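Local coordinates for xyloglucan-specific endo-beta-1,4-glucanase (Uncultured bacterium, PDB 4W88), which hydrolyses internal beta-1,4-glucosidic bonds in the backbone of the plant cell-wall polysaccharide xyloglucan, at residues D282-I287 with V332-N337; D48-R53 with L324-D329; N29-E34 with S77-A82. The protein carries 1 engineered substitution. All blocks are in the same frame, centred on the assembly; numbering follows the deposited sequence.

Contact 1 of 3, residues D282-I287 with V332-N337; sequences DIVRWI and VDAYVN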
ATOM      1  N   ASP A 282      24.506  -3.609  -3.482  1.00 26.71           N
ATOM      2  CA  ASP A 282      23.582  -4.555  -4.080  1.00 22.85           C
ATOM      3  C   ASP A 282      22.147  -4.035  -4.144  1.00 22.65           C
ATOM      4  O   ASP A 282      21.458  -4.202  -5.157  1.00 23.42           O
ATOM      5  CB  ASP A 282      23.603  -5.888  -3.295  1.00 25.14           C
ATOM      6  CG  ASP A 282      24.964  -6.490  -3.272  1.00 25.82           C
ATOM      7  OD1 ASP A 282      25.341  -7.071  -4.305  1.00 27.46           O
ATOM      8  OD2 ASP A 282      25.679  -6.361  -2.267  1.00 28.14           O
ATOM      9  N   ILE A 283      21.724  -3.414  -3.066  1.00 22.07           N
ATOM     10  CA  ILE A 283      20.398  -2.811  -3.094  1.00 20.18           C
ATOM     11  C   ILE A 283      20.296  -1.701  -4.158  1.00 20.08           C
ATOM     12  O   ILE A 283      19.287  -1.641  -4.867  1.00 22.42           O
ATOM     13  CB  ILE A 283      19.937  -2.344  -1.697  1.00 19.74           C
ATOM     14  CG1 ILE A 283      19.765  -3.554  -0.770  1.00 19.82           C
ATOM     15  CG2 ILE A 283      18.686  -1.489  -1.810  1.00 23.11           C
ATOM     16  CD1 ILE A 283      19.481  -3.217   0.679  1.00 21.46           C
ATOM     17  N   VAL A 284      21.307  -0.814  -4.243  1.00 21.34           N
ATOM     18  CA  VAL A 284      21.319   0.144  -5.332  1.00 22.81           C
ATOM     19  C   VAL A 284      21.150  -0.498  -6.706  1.00 22.75           C
ATOM     20  O   VAL A 284      20.379   0.013  -7.548  1.00 24.42           O
ATOM     21  CB  VAL A 284      22.577   1.037  -5.242  1.00 26.76           C
ATOM     22  CG1 VAL A 284      22.715   1.948  -6.479  1.00 27.56           C
ATOM     23  CG2 VAL A 284      22.524   1.858  -3.916  1.00 26.54           C
ATOM     24  N   ARG A 285      21.897  -1.573  -6.992  1.00 24.47           N
ATOM     25  CA  ARG A 285      21.736  -2.273  -8.255  1.00 25.63           C
ATOM     26  C   ARG A 285      20.339  -2.886  -8.444  1.00 22.38           C
ATOM     27  O   ARG A 285      19.744  -2.811  -9.539  1.00 26.83           O
ATOM     28  CB  ARG A 285      22.809  -3.364  -8.394  1.00 29.29           C
ATOM     29  CG  ARG A 285      24.214  -2.803  -8.612  1.00 33.78           C
ATOM     30  CD  ARG A 285      25.185  -3.882  -9.103  1.00 32.61           C
ATOM     31  NE  ARG A 285      25.587  -4.704  -7.956  1.00 30.26           N
ATOM     32  CZ  ARG A 285      26.564  -4.417  -7.104  1.00 32.29           C
ATOM     33  NH1 ARG A 285      27.289  -3.342  -7.235  1.00 36.44           N
ATOM     34  NH2 ARG A 285      26.811  -5.224  -6.092  1.00 31.00           N
ATOM     35  N   TRP A 286      19.793  -3.451  -7.383  1.00 22.55           N
ATOM     36  CA  TRP A 286      18.461  -4.036  -7.455  1.00 26.53           C
ATOM     37  C   TRP A 286      17.423  -2.958  -7.791  1.00 25.53           C
ATOM     38  O   TRP A 286      16.545  -3.180  -8.625  1.00 23.95           O
ATOM     39  CB  TRP A 286      18.113  -4.709  -6.125  1.00 21.92           C
ATOM     40  CG  TRP A 286      16.696  -5.177  -6.063  1.00 23.17           C
ATOM     41  CD1 TRP A 286      16.147  -6.299  -6.632  1.00 24.31           C
ATOM     42  CD2 TRP A 286      15.633  -4.487  -5.423  1.00 21.96           C
ATOM     43  NE1 TRP A 286      14.800  -6.342  -6.388  1.00 21.89           N
ATOM     44  CE2 TRP A 286      14.463  -5.236  -5.628  1.00 21.39           C
ATOM     45  CE3 TRP A 286      15.564  -3.302  -4.696  1.00 23.08           C
ATOM     46  CZ2 TRP A 286      13.211  -4.804  -5.153  1.00 23.43           C
ATOM     47  CZ3 TRP A 286      14.348  -2.879  -4.234  1.00 21.73           C
ATOM     48  CH2 TRP A 286      13.190  -3.627  -4.444  1.00 22.10           C
ATOM     49  N   ILE A 287      17.542  -1.778  -7.172  1.00 22.84           N
ATOM     50  CA  ILE A 287      16.569  -0.676  -7.441  1.00 19.72           C
ATOM     51  C   ILE A 287      16.622  -0.272  -8.902  1.00 20.41           C
ATOM     52  O   ILE A 287      15.601  -0.100  -9.544  1.00 24.09           O
ATOM     53  CB  ILE A 287      16.821   0.566  -6.529  1.00 21.96           C
ATOM     54  CG1 ILE A 287      16.615   0.215  -5.012  1.00 21.81           C
ATOM     55  CG2 ILE A 287      16.136   1.800  -7.021  1.00 21.52           C
ATOM     56  CD1 ILE A 287      17.097   1.219  -3.984  1.00 23.67           C
ATOM     57  N   VAL A 332      18.660   5.635  -0.698  1.00 21.77           N
ATOM     58  CA  VAL A 332      17.617   6.643  -0.901  1.00 21.50           C
ATOM     59  C   VAL A 332      17.776   7.388  -2.216  1.00 19.31           C
ATOM     60  O   VAL A 332      16.781   7.573  -2.947  1.00 20.46           O
ATOM     61  CB  VAL A 332      17.461   7.526   0.325  1.00 19.30           C
ATOM     62  CG1 VAL A 332      16.487   8.680   0.081  1.00 22.21           C
ATOM     63  CG2 VAL A 332      16.969   6.687   1.475  1.00 21.69           C
ATOM     64  N   ASP A 333      19.042   7.757  -2.536  1.00 24.57           N
ATOM     65  CA  ASP A 333      19.331   8.460  -3.773  1.00 24.30           C
ATOM     66  C   ASP A 333      18.849   7.579  -4.975  1.00 23.23           C
ATOM     67  O   ASP A 333      18.279   8.072  -5.957  1.00 25.18           O
ATOM     68  CB  ASP A 333      20.833   8.642  -3.927  1.00 25.28           C
ATOM     69  CG  ASP A 333      21.433   9.796  -3.121  1.00 27.18           C
ATOM     70  OD1 ASP A 333      20.713  10.570  -2.498  1.00 27.73           O
ATOM     71  OD2 ASP A 333      22.693   9.884  -3.044  1.00 29.20           O
ATOM     72  N   ALA A 334      19.127   6.261  -4.912  1.00 23.37           N
ATOM     73  CA  ALA A 334      18.746   5.399  -6.038  1.00 23.14           C
ATOM     74  C   ALA A 334      17.217   5.396  -6.278  1.00 20.61           C
ATOM     75  O   ALA A 334      16.693   5.361  -7.404  1.00 22.15           O
ATOM     76  CB  ALA A 334      19.231   3.994  -5.766  1.00 23.93           C
ATOM     77  N   TYR A 335      16.475   5.515  -5.183  1.00 20.66           N
ATOM     78  CA  TYR A 335      15.011   5.577  -5.289  1.00 19.78           C
ATOM     79  C   TYR A 335      14.560   6.916  -5.845  1.00 18.61           C
ATOM     80  O   TYR A 335      13.870   6.976  -6.845  1.00 21.34           O
ATOM     81  CB  TYR A 335      14.357   5.394  -3.912  1.00 18.16           C
ATOM     82  CG  TYR A 335      14.243   3.932  -3.417  1.00 16.07           C
ATOM     83  CD1 TYR A 335      13.705   2.934  -4.234  1.00 20.75           C
ATOM     84  CD2 TYR A 335      14.613   3.584  -2.094  1.00 19.43           C
ATOM     85  CE1 TYR A 335      13.599   1.631  -3.789  1.00 19.58           C
ATOM     86  CE2 TYR A 335      14.490   2.265  -1.635  1.00 20.51           C
ATOM     87  CZ  TYR A 335      13.941   1.307  -2.470  1.00 18.32           C
ATOM     88  OH  TYR A 335      13.808  -0.012  -2.064  1.00 19.81           O
ATOM     89  N   VAL A 336      14.945   7.987  -5.168  1.00 22.27           N
ATOM     90  CA  VAL A 336      14.393   9.258  -5.573  1.00 20.95           C
ATOM     91  C   VAL A 336      14.875   9.753  -6.963  1.00 21.79           C
ATOM     92  O   VAL A 336      14.197  10.594  -7.606  1.00 21.45           O
ATOM     93  CB  VAL A 336      14.541  10.335  -4.486  1.00 18.05           C
ATOM     94  CG1 VAL A 336      13.851   9.918  -3.186  1.00 22.64           C
ATOM     95  CG2 VAL A 336      15.977  10.640  -4.157  1.00 21.37           C
ATOM     96  N   ASN A 337      16.058   9.280  -7.366  1.00 20.17           N
ATOM     97  CA  ASN A 337      16.614   9.661  -8.627  1.00 21.78           C
ATOM     98  C   ASN A 337      16.399   8.631  -9.689  1.00 22.96           C
ATOM     99  O   ASN A 337      17.043   8.649 -10.736  1.00 29.41           O
ATOM    100  CB  ASN A 337      18.112   9.990  -8.510  1.00 27.19           C
ATOM    101  CG  ASN A 337      18.385  11.120  -7.545  1.00 29.84           C
ATOM    102  OD1 ASN A 337      19.255  11.059  -6.737  1.00 40.11           O
ATOM    103  ND2 ASN A 337      17.719  12.162  -7.710  1.00 31.41           N
TER

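Contact 2 of 3, residues D48-R53 with L324-D329; sequences DTVNDR and LKWYND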
ATOM      1  N   ASP A  48       7.383  16.335   5.986  1.00 17.08           N
ATOM      2  CA  ASP A  48       8.175  17.285   5.196  1.00 19.18           C
ATOM      3  C   ASP A  48       9.471  16.688   4.685  1.00 19.17           C
ATOM      4  O   ASP A  48       9.895  16.867   3.543  1.00 19.02           O
ATOM      5  CB  ASP A  48       8.566  18.536   5.981  1.00 21.08           C
ATOM      6  CG  ASP A  48       7.452  19.419   6.421  1.00 17.59           C
ATOM      7  OD1 ASP A  48       6.293  19.342   5.934  1.00 20.87           O
ATOM      8  OD2 ASP A  48       7.789  20.240   7.358  1.00 19.20           O
ATOM      9  N   THR A  49      10.133  15.938   5.550  1.00 18.19           N
ATOM     10  CA  THR A  49      11.456  15.412   5.245  1.00 20.25           C
ATOM     11  C   THR A  49      11.366  14.389   4.124  1.00 18.10           C
ATOM     12  O   THR A  49      12.223  14.335   3.218  1.00 18.35           O
ATOM     13  CB  THR A  49      12.073  14.776   6.524  1.00 17.89           C
ATOM     14  OG1 THR A  49      12.107  15.734   7.579  1.00 20.54           O
ATOM     15  CG2 THR A  49      13.448  14.246   6.305  1.00 24.24           C
ATOM     16  N   VAL A  50      10.332  13.548   4.204  1.00 19.05           N
ATOM     17  CA  VAL A  50      10.027  12.595   3.119  1.00 18.01           C
ATOM     18  C   VAL A  50       9.845  13.327   1.761  1.00 16.57           C
ATOM     19  O   VAL A  50      10.509  13.008   0.769  1.00 18.57           O
ATOM     20  CB  VAL A  50       8.764  11.753   3.492  1.00 16.67           C
ATOM     21  CG1 VAL A  50       8.286  10.886   2.335  1.00 17.39           C
ATOM     22  CG2 VAL A  50       9.078  10.874   4.725  1.00 20.46           C
ATOM     23  N   ASN A  51       8.933  14.292   1.754  1.00 18.43           N
ATOM     24  CA  ASN A  51       8.632  15.081   0.590  1.00 16.95           C
ATOM     25  C   ASN A  51       9.902  15.768   0.024  1.00 17.05           C
ATOM     26  O   ASN A  51      10.187  15.761  -1.192  1.00 18.82           O
ATOM     27  CB  ASN A  51       7.580  16.156   0.885  1.00 20.43           C
ATOM     28  CG  ASN A  51       7.095  16.843  -0.375  1.00 16.99           C
ATOM     29  OD1 ASN A  51       6.659  16.194  -1.370  1.00 19.85           O
ATOM     30  ND2 ASN A  51       7.140  18.169  -0.339  1.00 23.96           N
ATOM     31  N   ASP A  52      10.661  16.369   0.919  1.00 18.20           N
ATOM     32  CA  ASP A  52      11.819  17.166   0.489  1.00 18.41           C
ATOM     33  C   ASP A  52      12.886  16.326  -0.206  1.00 20.64           C
ATOM     34  O   ASP A  52      13.654  16.834  -1.072  1.00 21.40           O
ATOM     35  CB  ASP A  52      12.435  17.873   1.690  1.00 20.19           C
ATOM     36  CG  ASP A  52      11.570  19.011   2.255  1.00 22.73           C
ATOM     37  OD1 ASP A  52      10.663  19.555   1.558  1.00 27.74           O
ATOM     38  OD2 ASP A  52      11.908  19.396   3.435  1.00 29.00           O
ATOM     39  N   ARG A  53      12.938  15.035   0.153  1.00 19.42           N
ATOM     40  CA  ARG A  53      14.025  14.158  -0.385  1.00 18.72           C
ATOM     41  C   ARG A  53      13.626  13.759  -1.771  1.00 19.77           C
ATOM     42  O   ARG A  53      14.431  13.230  -2.523  1.00 22.50           O
ATOM     43  CB  ARG A  53      14.198  12.910   0.510  1.00 19.07           C
ATOM     44  CG  ARG A  53      15.456  12.071   0.303  1.00 20.46           C
ATOM     45  CD  ARG A  53      16.746  12.857   0.624  1.00 22.13           C
ATOM     46  NE  ARG A  53      17.871  11.980   0.847  1.00 24.27           N
ATOM     47  CZ  ARG A  53      18.598  11.480  -0.097  1.00 24.02           C
ATOM     48  NH1 ARG A  53      18.358  11.728  -1.373  1.00 22.75           N
ATOM     49  NH2 ARG A  53      19.532  10.634   0.232  1.00 27.05           N
ATOM     50  N   LEU A 324      15.491  12.977  11.822  1.00 26.36           N
ATOM     51  CA  LEU A 324      15.185  13.593  10.517  1.00 25.43           C
ATOM     52  C   LEU A 324      16.391  13.520   9.587  1.00 25.89           C
ATOM     53  O   LEU A 324      16.677  14.483   8.818  1.00 27.94           O
ATOM     54  CB  LEU A 324      14.685  15.066  10.670  1.00 24.26           C
ATOM     55  CG  LEU A 324      13.438  15.223  11.554  1.00 27.10           C
ATOM     56  CD1 LEU A 324      13.051  16.666  11.655  1.00 31.94           C
ATOM     57  CD2 LEU A 324      12.275  14.407  10.970  1.00 27.39           C
ATOM     58  N   LYS A 325      17.035  12.356   9.600  1.00 26.10           N
ATOM     59  CA  LYS A 325      18.151  12.053   8.709  1.00 25.04           C
ATOM     60  C   LYS A 325      17.903  10.653   8.144  1.00 20.37           C
ATOM     61  O   LYS A 325      17.254   9.852   8.758  1.00 29.01           O
ATOM     62  CB  LYS A 325      19.506  12.082   9.488  1.00 29.36           C
ATOM     63  CG  LYS A 325      19.908  13.395  10.158  1.00 52.52           C
ATOM     64  CD  LYS A 325      19.817  14.626   9.232  1.00 55.86           C
ATOM     65  CE  LYS A 325      19.877  15.962   9.962  1.00 70.36           C
ATOM     66  NZ  LYS A 325      21.200  16.098  10.559  1.00 74.66           N
ATOM     67  N   TRP A 326      18.436  10.400   6.938  1.00 22.88           N
ATOM     68  CA  TRP A 326      18.237   9.159   6.279  1.00 24.61           C
ATOM     69  C   TRP A 326      19.268   8.138   6.751  1.00 23.15           C
ATOM     70  O   TRP A 326      20.478   8.465   6.884  1.00 27.88           O
ATOM     71  CB  TRP A 326      18.205   9.358   4.756  1.00 24.91           C
ATOM     72  CG  TRP A 326      17.093  10.253   4.351  1.00 23.45           C
ATOM     73  CD1 TRP A 326      17.136  11.613   4.280  1.00 22.60           C
ATOM     74  CD2 TRP A 326      15.755   9.867   4.006  1.00 21.49           C
ATOM     75  NE1 TRP A 326      15.900  12.113   3.882  1.00 23.38           N
ATOM     76  CE2 TRP A 326      15.022  11.056   3.771  1.00 20.31           C
ATOM     77  CE3 TRP A 326      15.069   8.633   3.912  1.00 20.05           C
ATOM     78  CZ2 TRP A 326      13.652  11.031   3.389  1.00 21.78           C
ATOM     79  CZ3 TRP A 326      13.739   8.622   3.526  1.00 19.43           C
ATOM     80  CH2 TRP A 326      13.030   9.796   3.313  1.00 19.48           C
ATOM     81  N   TYR A 327      18.818   6.911   7.007  1.00 26.59           N
ATOM     82  CA  TYR A 327      19.756   5.851   7.437  1.00 22.38           C
ATOM     83  C   TYR A 327      20.845   5.508   6.413  1.00 24.94           C
ATOM     84  O   TYR A 327      21.959   5.103   6.765  1.00 25.58           O
ATOM     85  CB  TYR A 327      19.025   4.561   7.712  1.00 21.92           C
ATOM     86  CG  TYR A 327      18.144   4.542   8.942  1.00 22.83           C
ATOM     87  CD1 TYR A 327      18.705   4.599  10.219  1.00 24.14           C
ATOM     88  CD2 TYR A 327      16.729   4.479   8.829  1.00 22.16           C
ATOM     89  CE1 TYR A 327      17.888   4.612  11.343  1.00 21.71           C
ATOM     90  CE2 TYR A 327      15.921   4.449   9.973  1.00 21.59           C
ATOM     91  CZ  TYR A 327      16.504   4.533  11.191  1.00 21.55           C
ATOM     92  OH  TYR A 327      15.752   4.503  12.315  1.00 25.41           O
ATOM     93  N   ASN A 328      20.484   5.601   5.135  1.00 21.21           N
ATOM     94  CA  ASN A 328      21.364   5.156   4.055  1.00 26.14           C
ATOM     95  C   ASN A 328      21.157   6.022   2.829  1.00 25.00           C
ATOM     96  O   ASN A 328      20.220   5.805   2.088  1.00 22.53           O
ATOM     97  CB  ASN A 328      21.150   3.662   3.779  1.00 24.82           C
ATOM     98  CG  ASN A 328      22.185   3.106   2.859  1.00 27.82           C
ATOM     99  OD1 ASN A 328      22.564   3.720   1.858  1.00 25.15           O
ATOM    100  ND2 ASN A 328      22.698   1.947   3.212  1.00 25.81           N
ATOM    101  N   ASP A 329      21.970   7.062   2.666  1.00 25.44           N
ATOM    102  CA  ASP A 329      21.661   8.039   1.629  1.00 23.91           C
ATOM    103  C   ASP A 329      21.898   7.472   0.228  1.00 26.72           C
ATOM    104  O   ASP A 329      21.274   7.917  -0.735  1.00 24.32           O
ATOM    105  CB  ASP A 329      22.509   9.306   1.785  1.00 28.17           C
ATOM    106  CG  ASP A 329      21.953  10.259   2.797  1.00 28.91           C
ATOM    107  OD1 ASP A 329      20.750  10.531   2.804  1.00 30.98           O
ATOM    108  OD2 ASP A 329      22.758  10.686   3.607  1.00 35.16           O
TER
HETATM  109  O   HOH W   1      14.922  14.910   3.257  1.00 24.13           O

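Contact 3 of 3, residues N29-E34 with S77-A82; sequences NSVNAE and SADWLA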
ATOM      1  N   ASN A  29      -8.141   0.708  21.900  1.00 21.42           N
ATOM      2  CA  ASN A  29      -8.935   1.767  21.303  1.00 20.87           C
ATOM      3  C   ASN A  29      -8.400   3.090  21.774  1.00 20.65           C
ATOM      4  O   ASN A  29      -9.098   3.842  22.446  1.00 22.22           O
ATOM      5  CB  ASN A  29     -10.432   1.592  21.659  1.00 24.55           C
ATOM      6  CG  ASN A  29     -11.307   2.640  21.087  1.00 25.37           C
ATOM      7  OD1 ASN A  29     -11.142   3.141  20.035  1.00 22.16           O
ATOM      8  ND2 ASN A  29     -12.318   2.947  21.837  1.00 42.39           N
ATOM      9  N   SER A  30      -7.218   3.434  21.299  1.00 18.54           N
ATOM     10  CA  SER A  30      -6.524   4.582  21.762  1.00 20.48           C
ATOM     11  C   SER A  30      -5.666   5.133  20.615  1.00 17.70           C
ATOM     12  O   SER A  30      -5.116   4.360  19.798  1.00 18.78           O
ATOM     13  CB  SER A  30      -5.558   4.188  22.913  1.00 25.17           C
ATOM     14  OG  SER A  30      -4.815   5.359  23.159  1.00 30.36           O
ATOM     15  N   VAL A  31      -5.502   6.445  20.585  1.00 20.11           N
ATOM     16  CA  VAL A  31      -4.493   7.055  19.686  1.00 19.44           C
ATOM     17  C   VAL A  31      -3.045   6.574  19.920  1.00 18.35           C
ATOM     18  O   VAL A  31      -2.196   6.695  19.029  1.00 19.98           O
ATOM     19  CB  VAL A  31      -4.562   8.606  19.633  1.00 21.91           C
ATOM     20  CG1 VAL A  31      -5.932   9.066  19.136  1.00 25.48           C
ATOM     21  CG2 VAL A  31      -4.189   9.173  20.973  1.00 26.47           C
ATOM     22  N   ASN A  32      -2.794   5.984  21.095  1.00 21.85           N
ATOM     23  CA  ASN A  32      -1.515   5.461  21.401  1.00 23.08           C
ATOM     24  C   ASN A  32      -1.106   4.251  20.567  1.00 17.42           C
ATOM     25  O   ASN A  32       0.070   3.834  20.598  1.00 21.38           O
ATOM     26  CB  ASN A  32      -1.385   5.185  22.882  1.00 29.70           C
ATOM     27  CG  ASN A  32      -1.448   6.458  23.663  1.00 36.00           C
ATOM     28  OD1 ASN A  32      -0.870   7.515  23.278  1.00 37.17           O
ATOM     29  ND2 ASN A  32      -2.195   6.417  24.706  1.00 51.47           N
ATOM     30  N   ALA A  33      -2.077   3.714  19.787  1.00 16.70           N
ATOM     31  CA  ALA A  33      -1.740   2.640  18.819  1.00 18.46           C
ATOM     32  C   ALA A  33      -0.610   3.067  17.911  1.00 18.21           C
ATOM     33  O   ALA A  33       0.250   2.246  17.532  1.00 18.94           O
ATOM     34  CB  ALA A  33      -2.944   2.249  17.979  1.00 20.34           C
ATOM     35  N   GLU A  34      -0.589   4.371  17.587  1.00 17.67           N
ATOM     36  CA  GLU A  34       0.402   4.923  16.671  1.00 17.48           C
ATOM     37  C   GLU A  34       1.862   4.649  17.061  1.00 18.75           C
ATOM     38  O   GLU A  34       2.677   4.381  16.193  1.00 18.39           O
ATOM     39  CB  GLU A  34       0.192   6.419  16.470  1.00 17.59           C
ATOM     40  CG  GLU A  34       1.176   7.044  15.489  1.00 19.59           C
ATOM     41  CD  GLU A  34       0.889   8.487  15.167  1.00 15.54           C
ATOM     42  OE1 GLU A  34      -0.041   9.060  15.828  1.00 19.33           O
ATOM     43  OE2 GLU A  34       1.609   9.098  14.330  1.00 18.12           O
ATOM     44  N   SER A  77     -13.837   5.376  16.239  1.00 18.69           N
ATOM     45  CA  SER A  77     -13.679   6.249  17.402  1.00 19.19           C
ATOM     46  C   SER A  77     -13.281   7.641  16.919  1.00 18.60           C
ATOM     47  O   SER A  77     -12.384   7.786  16.091  1.00 18.45           O
ATOM     48  CB  SER A  77     -12.605   5.708  18.331  0.50 21.92           C
ATOM     49  OG  SER A  77     -12.662   6.393  19.550  0.50 27.76           O
ATOM     50  N   ALA A  78     -13.963   8.667  17.436  1.00 19.23           N
ATOM     51  CA  ALA A  78     -13.711  10.024  16.967  1.00 21.24           C
ATOM     52  C   ALA A  78     -12.269  10.437  17.091  1.00 17.56           C
ATOM     53  O   ALA A  78     -11.758  11.155  16.184  1.00 19.53           O
ATOM     54  CB  ALA A  78     -14.594  11.029  17.699  1.00 25.20           C
ATOM     55  N   ASP A  79     -11.596  10.076  18.186  1.00 20.21           N
ATOM     56  CA  ASP A  79     -10.232  10.495  18.387  1.00 19.64           C
ATOM     57  C   ASP A  79      -9.283   9.890  17.324  1.00 19.01           C
ATOM     58  O   ASP A  79      -8.330  10.518  16.845  1.00 19.49           O
ATOM     59  CB  ASP A  79      -9.774  10.104  19.787  1.00 22.04           C
ATOM     60  CG  ASP A  79      -9.900   8.512  20.113  1.00 39.19           C
ATOM     61  OD1 ASP A  79     -10.570   7.646  19.560  1.00 41.75           O
ATOM     62  OD2 ASP A  79      -9.291   8.072  21.082  1.00 54.33           O
ATOM     63  N   TRP A  80      -9.542   8.631  16.969  1.00 16.75           N
ATOM     64  CA  TRP A  80      -8.777   7.944  15.963  1.00 17.76           C
ATOM     65  C   TRP A  80      -9.015   8.536  14.573  1.00 16.11           C
ATOM     66  O   TRP A  80      -8.014   8.844  13.849  1.00 16.60           O
ATOM     67  CB  TRP A  80      -9.056   6.457  15.937  1.00 15.90           C
ATOM     68  CG  TRP A  80      -8.211   5.701  15.005  1.00 17.40           C
ATOM     69  CD1 TRP A  80      -8.583   5.067  13.867  1.00 17.73           C
ATOM     70  CD2 TRP A  80      -6.814   5.459  15.156  1.00 16.25           C
ATOM     71  NE1 TRP A  80      -7.496   4.438  13.309  1.00 16.60           N
ATOM     72  CE2 TRP A  80      -6.405   4.679  14.090  1.00 15.18           C
ATOM     73  CE3 TRP A  80      -5.870   5.851  16.116  1.00 14.77           C
ATOM     74  CZ2 TRP A  80      -5.084   4.251  13.937  1.00 15.50           C
ATOM     75  CZ3 TRP A  80      -4.579   5.413  16.015  1.00 17.36           C
ATOM     76  CH2 TRP A  80      -4.192   4.584  14.936  1.00 20.16           C
ATOM     77  N   LEU A  81     -10.282   8.748  14.215  1.00 17.29           N
ATOM     78  CA  LEU A  81     -10.523   9.400  12.959  1.00 16.40           C
ATOM     79  C   LEU A  81      -9.862  10.800  12.864  1.00 15.70           C
ATOM     80  O   LEU A  81      -9.268  11.126  11.807  1.00 16.92           O
ATOM     81  CB  LEU A  81     -12.027   9.540  12.738  1.00 18.55           C
ATOM     82  CG  LEU A  81     -12.449  10.150  11.396  1.00 20.06           C
ATOM     83  CD1 LEU A  81     -11.949   9.354  10.248  1.00 21.45           C
ATOM     84  CD2 LEU A  81     -13.962  10.151  11.307  1.00 25.14           C
ATOM     85  N   ALA A  82      -9.919  11.584  13.933  1.00 17.16           N
ATOM     86  CA  ALA A  82      -9.246  12.879  13.997  1.00 16.97           C
ATOM     87  C   ALA A  82      -7.745  12.779  13.788  1.00 15.60           C
ATOM     88  O   ALA A  82      -7.168  13.560  13.038  1.00 19.90           O
ATOM     89  CB  ALA A  82      -9.590  13.632  15.238  1.00 20.03           C
TER
HETATM   90  O   HOH W   2      -9.337   4.909  19.161  1.00 23.42           O
HETATM   91  O   HOH W   3      -7.183   7.947  22.377  1.00 27.85           O

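Contact 1 of 3, residues D282-I287 with V332-N337
Ile287 lies across the ring of Tyr335 and against the methyl of Ala334, joining helices 280-295 and 329-336, which follow the last two strands on the outside of a TIM barrel. The helices run almost parallel here, their axes 7° apart in direction and 9.2 Å apart at closest approach. The close spacing suits the small side chain at the meeting point: Ala334 CB projects at the opposite helix and fits against two larger neighbours. Val284 CG1 is 4.1 Å from it and Ile287 CD1 3.9 Å.

Ile287 is the main bump. Its CG1 is anti to the carbonyl carbon (chi1 -63°) and the chain then runs on extended, which carries CD1 over the centre of the Tyr335 ring as a CH-pi contact, 3.5 Å from the centroid and only 11° off the ring normal. The second branch, CG2, turns the other way and settles near the backbone, 3.6 Å from Ala334 O. One branch of the isoleucine thus covers the ring face while the other lies beside the Ala334 carbonyl. No hydrogen bond spans the two segments, and the fit rests on packing and the CH-pi contact.

Around this centre, Ile331 touches both Ile283 and Ile287. Trp286 is fixed from outside, its NE1 bonding Thr226 O and its ring stacking on Tyr290. Across the contact its indole offers an edge: CZ3 meets Tyr335 OH in the ring plane at 3.6 Å.

Contact 2 of 3, residues D48-R53 with L324-D329
Arg53 lays its side chain over one face of the Trp326 indole and ends in a salt bridge with Asp329, forming the dense half of this contact between barrel helix 44-53 and the segment 324-329. The chain leaves the helix with CG anti to the backbone N (chi1 -166°) and bends at the next bond, so that its methylenes run along the ring from the benzo side to the pyrrole side. CG stands 3.4 Å above the indole plane, offset toward the rim, while CD comes within 3.4 Å of Trp326 NE1. The guanidinium is not stacked flat: its plane is 86° from that of the ring and its edge faces CD1. With CZ 4.8 Å from the centroid of the five-membered ring, the pair still counts as cation-pi. Beyond the ring, Arg53 NH2 donates to Asp329 OD1 at 2.8 Å, reaching the carboxylate on its anti side and 29° out of its plane; Asp329 O is a second, weak acceptor. NH1 forms a salt bridge with Asp333, so the positive charge is probably shared between two carboxylates.

The other half is looser and wetter. Thr49 O lies at the indole edge, where a water donates to it and accepts from Trp326 NE1 at 3.0 Å, bridging helix and ring without a direct bond. Further along, Leu324 CD2 rests 3.6 Å from Thr49 OG1, a hydroxyl already bonded to Glu45 O.

Leu324 and Lys325 form a G1 beta bulge opposite Asn320 in the small hairpin of strands 319-320 and 325-326. The hairpin leads into helix 329-336, whose Val332 touches both Trp326 and Arg53, while Leu319 of strand 319-320 packs on Thr49, Val50 and Trp326.

Contact 3 of 3, residues N29-E34 with S77-A82
Trp80 presents the rim of its benzo ring to the turn at 30-34, where this loop leans on the start of helix 78-92. With CG anti to the backbone N (chi1 -175°), the indole reaches across from the helix flank to the loop. Val31 CA lies near the ring plane at its edge, 4.0 Å from CE3, and Glu34 N approaches the same edge more distantly. The methyl of Ala33 comes in obliquely, CB being 4.0 Å from CH2. An ST turn folds the loop here: Ser30 OG accepts a nearly straight bond from Asn32 N (3.0 Å, 167°).

Val31 turns its CG1 branch past the indole to the helix backbone, resting 3.6 Å from Asp79 O. Asp79 is directed at the loop as well, its CG between backbone N and carbonyl carbon (chi1 57°), but its carboxylate bonds to the loop through water. One water donates to Asp79 OD1 and to Asn29 OD1, the latter at 2.7 Å; another accepts from Val31 N at 2.9 Å, and its link to Asp79 OD2 is unusually short and so doubtful in detail. The apolar rim of the tryptophan and this watery bridge therefore hold adjoining parts of one loop.

Replacing Trp80 with an alanine would probably open a gap beside Val31 and Ala33, and is likely to leave the His67 ring without its stacking partner.

The loop links strand 15-18 to helix 44-53, and the contact sets it against the next helix of the barrel. His67, stacked on Trp80, also touches Ala33, while Glu34 reaches Arg83 of helix 78-92 and Thr42, just ahead of helix 44-53.

Overall arrangement
Contact 1 uses helix 329-336 itself, contact 2 its first residue and the chain leading into it, and they touch through Arg53 and this last helix. Together they bind it to both of its barrel neighbours, 280-295 and 44-53. Contact 1 is buried and mostly apolar, with no hydrogen bond across it; contact 2, a surface contact, relies on charge, an aromatic face and a water. Contact 3 stands apart, its centre 35 Å from that of contact 1 and 27 Å from that of contact 2. Only partly buried, it joins a loop to a helix start, with tryptophan-edge packing and two bridging waters but no direct hydrogen bond.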